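Local coordinates for protein prolyl oligopeptidase (PDB 1YR2) that probably hydrolyses oligopeptides after proline, and far less readily after alanine, as a serine endopeptidase of the S9A family, at residues Trp246-Gly251 / Ser255-Val260; Pro259-Pro264 / Thr295-Arg300. All blocks are in the same frame, centred on the assembly; numbering follows the deposited sequence.

Contact 1 of 2, residues Trp246-Gly251 / Ser255-Val260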
# COMPACT_ATOMS: atom_id res chain seq x y z
N TRP A 246 11.28 27.24 14.89
CA TRP A 246 12.53 27.94 15.23
C TRP A 246 13.60 27.75 14.17
O TRP A 246 13.53 26.81 13.35
CB TRP A 246 13.08 27.40 16.54
CG TRP A 246 12.22 27.61 17.71
CD1 TRP A 246 11.02 26.98 18.01
CD2 TRP A 246 12.48 28.51 18.80
NE1 TRP A 246 10.53 27.45 19.21
CE2 TRP A 246 11.42 28.36 19.73
CE3 TRP A 246 13.52 29.42 19.10
CZ2 TRP A 246 11.35 29.10 20.92
CZ3 TRP A 246 13.46 30.14 20.26
CH2 TRP A 246 12.37 29.99 21.17
N LEU A 247 14.63 28.61 14.24
CA LEU A 247 15.77 28.59 13.33
C LEU A 247 16.99 28.33 14.19
O LEU A 247 17.28 29.08 15.14
CB LEU A 247 15.93 29.90 12.57
CG LEU A 247 17.09 30.02 11.58
CD1 LEU A 247 16.82 29.07 10.40
CD2 LEU A 247 17.27 31.44 11.11
N HIS A 248 17.72 27.28 13.86
CA HIS A 248 18.99 27.02 14.49
C HIS A 248 20.15 27.43 13.59
O HIS A 248 20.25 26.96 12.44
CB HIS A 248 19.15 25.53 14.83
CG HIS A 248 20.48 25.21 15.42
ND1 HIS A 248 20.89 25.73 16.63
CD2 HIS A 248 21.52 24.46 14.96
CE1 HIS A 248 22.10 25.29 16.91
NE2 HIS A 248 22.52 24.54 15.91
N ARG A 249 21.07 28.21 14.14
CA ARG A 249 22.31 28.56 13.42
C ARG A 249 23.47 27.65 13.80
O ARG A 249 23.75 27.42 14.96
CB ARG A 249 22.65 30.04 13.61
CG ARG A 249 21.65 30.94 12.84
CD ARG A 249 21.98 32.42 12.95
NE ARG A 249 21.04 33.26 12.21
CZ ARG A 249 19.96 33.81 12.74
NH1 ARG A 249 19.64 33.62 14.02
NH2 ARG A 249 19.20 34.56 11.98
N LEU A 250 24.11 27.07 12.81
CA LEU A 250 25.03 25.99 13.08
C LEU A 250 26.23 26.58 13.81
O LEU A 250 26.62 27.68 13.50
CB LEU A 250 25.43 25.29 11.78
CG LEU A 250 24.64 24.10 11.27
CD1 LEU A 250 24.76 22.95 12.26
CD2 LEU A 250 23.16 24.43 10.98
N GLY A 251 26.77 25.86 14.79
CA GLY A 251 27.86 26.34 15.63
C GLY A 251 27.47 27.16 16.85
O GLY A 251 28.31 27.77 17.52
N SER A 255 20.05 27.22 22.73
CA SER A 255 19.52 28.38 23.45
C SER A 255 19.67 29.71 22.67
O SER A 255 19.02 30.69 23.02
CB SER A 255 20.16 28.50 24.83
OG SER A 255 21.56 28.60 24.69
N ALA A 256 20.50 29.74 21.63
CA ALA A 256 20.62 30.93 20.80
C ALA A 256 19.61 30.97 19.65
O ALA A 256 19.53 31.95 18.91
CB ALA A 256 22.03 31.03 20.27
N ASP A 257 18.80 29.91 19.52
CA ASP A 257 17.89 29.81 18.38
C ASP A 257 16.87 30.94 18.40
O ASP A 257 16.51 31.47 19.45
CB ASP A 257 17.15 28.43 18.38
CG ASP A 257 18.07 27.27 18.00
OD1 ASP A 257 19.34 27.45 17.89
OD2 ASP A 257 17.62 26.12 17.81
N GLN A 258 16.36 31.23 17.21
CA GLN A 258 15.48 32.35 16.96
C GLN A 258 14.04 31.79 16.65
O GLN A 258 13.93 30.98 15.76
CB GLN A 258 16.03 33.04 15.73
CG GLN A 258 15.22 34.20 15.12
CD GLN A 258 15.95 34.81 13.93
OE1 GLN A 258 17.15 35.07 14.03
NE2 GLN A 258 15.26 34.97 12.78
N PRO A 259 13.00 32.24 17.34
CA PRO A 259 11.63 31.85 17.05
C PRO A 259 11.18 32.39 15.69
O PRO A 259 11.49 33.52 15.34
CB PRO A 259 10.82 32.49 18.17
CG PRO A 259 11.69 33.47 18.81
CD PRO A 259 13.08 33.23 18.44
N VAL A 260 10.50 31.58 14.90
CA VAL A 260 10.04 31.99 13.56
C VAL A 260 8.54 32.09 13.47
O VAL A 260 8.02 33.05 12.91
CB VAL A 260 10.55 31.00 12.50
CG1 VAL A 260 9.99 31.35 11.12
CG2 VAL A 260 12.06 31.04 12.46
O HOH W 1 21.12 29.14 16.89
O HOH W 2 20.67 32.07 16.27
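The beta hairpin that closes the outer side of a four-stranded antiparallel propeller blade pairs strand 244-249 with strand 258-261, and its register is set at Leu-247 and Gln-258. These two form a hydrogen-bonded pair: Leu-247 N donates to Gln-258 O at 2.9 Å, and Gln-258 N returns a bond to Leu-247 O at 3.1 Å. Trp-246 and Pro-259 follow as a non-hydrogen-bonded pair, in which the proline lies over a face of the indole. Pro-259 CB is 4.0 Å from the centroid of the six-membered ring of Trp-246 and only 8° off its normal, a CH-pi contact; the indole NE1 bonds to Thr-244 OG1. Leu-247 CB packs against Val-260 CG2 at 4.0 Å.

Where the strands part, His-248 ND1 donates to Asp-257 OD1 over 2.6 Å, nearly straight at 169°. The oxygen is met on its syn side and lies in the imidazole plane. Water 1 ties the same OD1 to Arg-249 N, while OD2 bonds to Tyr-224 OH. With CG anti to the backbone N (chi1 174°) and an extended chain beyond, Gln-258 carries OE1 to the end of Arg-249, whose NH1 and NH2 each reach it at 2.9 Å. OE1 lies in the guanidinium plane, but both nitrogens come from one face of the amide. Putting a leucine in place of Arg-249 would probably leave Gln-258 OE1 without either of these donors, its amide free to turn, and water 2 without its link from NH1 to Ala-256 O.

Because His-248 NE2 bonds to Asp-204 OD2, the imidazole lies between two carboxylates, which would be expected to favour its protonated form.

Contact 2 of 2, residues Pro259-Pro264 / Thr295-Arg300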
# COMPACT_ATOMS: atom_id res chain seq x y z
N PRO A 259 13.00 32.24 17.34
CA PRO A 259 11.63 31.85 17.05
C PRO A 259 11.18 32.39 15.69
O PRO A 259 11.49 33.52 15.34
CB PRO A 259 10.82 32.49 18.17
CG PRO A 259 11.69 33.47 18.81
CD PRO A 259 13.08 33.23 18.44
N VAL A 260 10.50 31.58 14.90
CA VAL A 260 10.04 31.99 13.56
C VAL A 260 8.54 32.09 13.47
O VAL A 260 8.02 33.05 12.91
CB VAL A 260 10.55 31.00 12.50
CG1 VAL A 260 9.99 31.35 11.12
CG2 VAL A 260 12.06 31.04 12.46
N PHE A 261 7.83 31.10 14.03
CA PHE A 261 6.37 31.08 13.92
C PHE A 261 5.70 30.31 15.05
O PHE A 261 6.14 29.22 15.42
CB PHE A 261 5.92 30.46 12.60
CG PHE A 261 4.48 30.72 12.27
CD1 PHE A 261 4.03 32.01 12.04
CD2 PHE A 261 3.55 29.67 12.21
CE1 PHE A 261 2.74 32.25 11.77
CE2 PHE A 261 2.23 29.93 11.91
CZ PHE A 261 1.83 31.19 11.69
N ALA A 262 4.62 30.91 15.55
CA ALA A 262 3.73 30.30 16.52
C ALA A 262 2.32 30.83 16.33
O ALA A 262 2.14 31.92 15.76
CB ALA A 262 4.21 30.60 17.92
N THR A 263 1.32 30.09 16.83
CA THR A 263 -0.07 30.57 16.91
C THR A 263 -0.55 30.52 18.35
O THR A 263 -1.18 29.55 18.76
CB THR A 263 -1.04 29.74 16.03
OG1 THR A 263 -0.86 28.33 16.25
CG2 THR A 263 -0.76 29.99 14.57
N PRO A 264 -0.29 31.58 19.10
CA PRO A 264 -0.57 31.58 20.55
C PRO A 264 -2.07 31.62 20.98
O PRO A 264 -2.36 31.54 22.18
CB PRO A 264 0.19 32.82 21.04
CG PRO A 264 0.26 33.74 19.88
CD PRO A 264 0.31 32.86 18.64
N THR A 295 -3.64 25.39 6.69
CA THR A 295 -3.33 26.76 6.39
C THR A 295 -1.94 26.84 5.83
O THR A 295 -1.18 25.87 5.88
CB THR A 295 -3.41 27.66 7.64
OG1 THR A 295 -2.39 27.29 8.58
CG2 THR A 295 -4.78 27.55 8.37
N VAL A 296 -1.62 28.01 5.28
CA VAL A 296 -0.31 28.25 4.70
C VAL A 296 0.11 29.65 5.06
O VAL A 296 -0.68 30.61 4.82
CB VAL A 296 -0.32 28.08 3.12
CG1 VAL A 296 1.11 28.33 2.55
CG2 VAL A 296 -0.79 26.70 2.72
N HIS A 297 1.29 29.78 5.68
CA HIS A 297 1.95 31.04 5.87
C HIS A 297 3.29 31.07 5.11
O HIS A 297 3.91 30.01 4.91
CB HIS A 297 2.22 31.31 7.35
CG HIS A 297 0.99 31.55 8.16
ND1 HIS A 297 0.10 30.56 8.47
CD2 HIS A 297 0.49 32.70 8.69
CE1 HIS A 297 -0.90 31.08 9.18
NE2 HIS A 297 -0.69 32.37 9.32
N VAL A 298 3.71 32.25 4.65
CA VAL A 298 4.95 32.37 3.88
C VAL A 298 5.81 33.51 4.42
O VAL A 298 5.31 34.43 5.03
CB VAL A 298 4.72 32.57 2.37
CG1 VAL A 298 3.98 31.37 1.81
CG2 VAL A 298 4.00 33.86 2.07
N ALA A 299 7.12 33.41 4.21
CA ALA A 299 8.03 34.47 4.57
C ALA A 299 9.10 34.53 3.55
O ALA A 299 9.73 33.54 3.22
CB ALA A 299 8.63 34.25 5.92
N ARG A 300 9.33 35.73 3.07
CA ARG A 300 10.42 36.00 2.14
C ARG A 300 11.82 35.94 2.80
O ARG A 300 12.07 36.55 3.86
CB ARG A 300 10.19 37.39 1.50
CG ARG A 300 11.20 37.80 0.48
CD ARG A 300 10.95 39.24 -0.03
NE ARG A 300 9.64 39.34 -0.70
CZ ARG A 300 9.42 39.27 -2.01
NH1 ARG A 300 10.42 39.15 -2.88
NH2 ARG A 300 8.18 39.37 -2.46
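Thr-263 OG1, two residues beyond the Phe-261 ring that meets His-297, is gripped by two groups, His-271 NE2 and Leu-266 O. These bonds tether the chain just after strand 258-261, whereas the contact with strand 295-302 itself is purely aromatic.

Phe-261 CZ points onto one face of the His-297 imidazole, 3.5 Å above its plane and over its centre. Its distances to the ring atoms are accordingly almost equal: Phe-261 CZ lies 3.6 Å from His-297 CD2 and 3.7 Å from His-297 NE2. With centroids 4.5 Å apart and planes at 45°, the pair is neither a stack nor edge-to-face. Phe-261 gets there with CG anti to its own amide nitrogen (chi1 -165°), which carries the benzyl group across a CA-CA separation of 9.2 Å. His-271 packs edge-to-face with the same phenyl ring, and Ile-284 and Val-309 also touch it.

Val-260 and Phe-261 both face Val-245, the pattern of a classic beta bulge. The bulged end of one blade's outermost strand thus sends an aromatic side chain onto the next antiparallel sheet, as expected for face-to-face packing of neighbouring blades in a beta-propeller.

In the fold
Strand 258-261 serves both contacts, which share Pro-259 and Val-260 and have centres about 15 Å apart. Contact 1 works within one sheet, fastening this strand to its neighbour 244-249; contact 2 starts farther along the same strand, at Phe-261, still paired with Val-245 through the bulge, and reaches across to the following sheet, of strands 270-275, 281-287, 295-302 and 305-311. One strand is therefore held through its hairpin and against the adjoining blade. Their centres lie about 38 Å and 33 Å from the centre of the chain, on the same side of it. Both contacts are packing within the N-terminal beta-propeller domain, whereas the GxSxG pattern around Ser-575, probably the nucleophile elbow, belongs to the alpha/beta-hydrolase part.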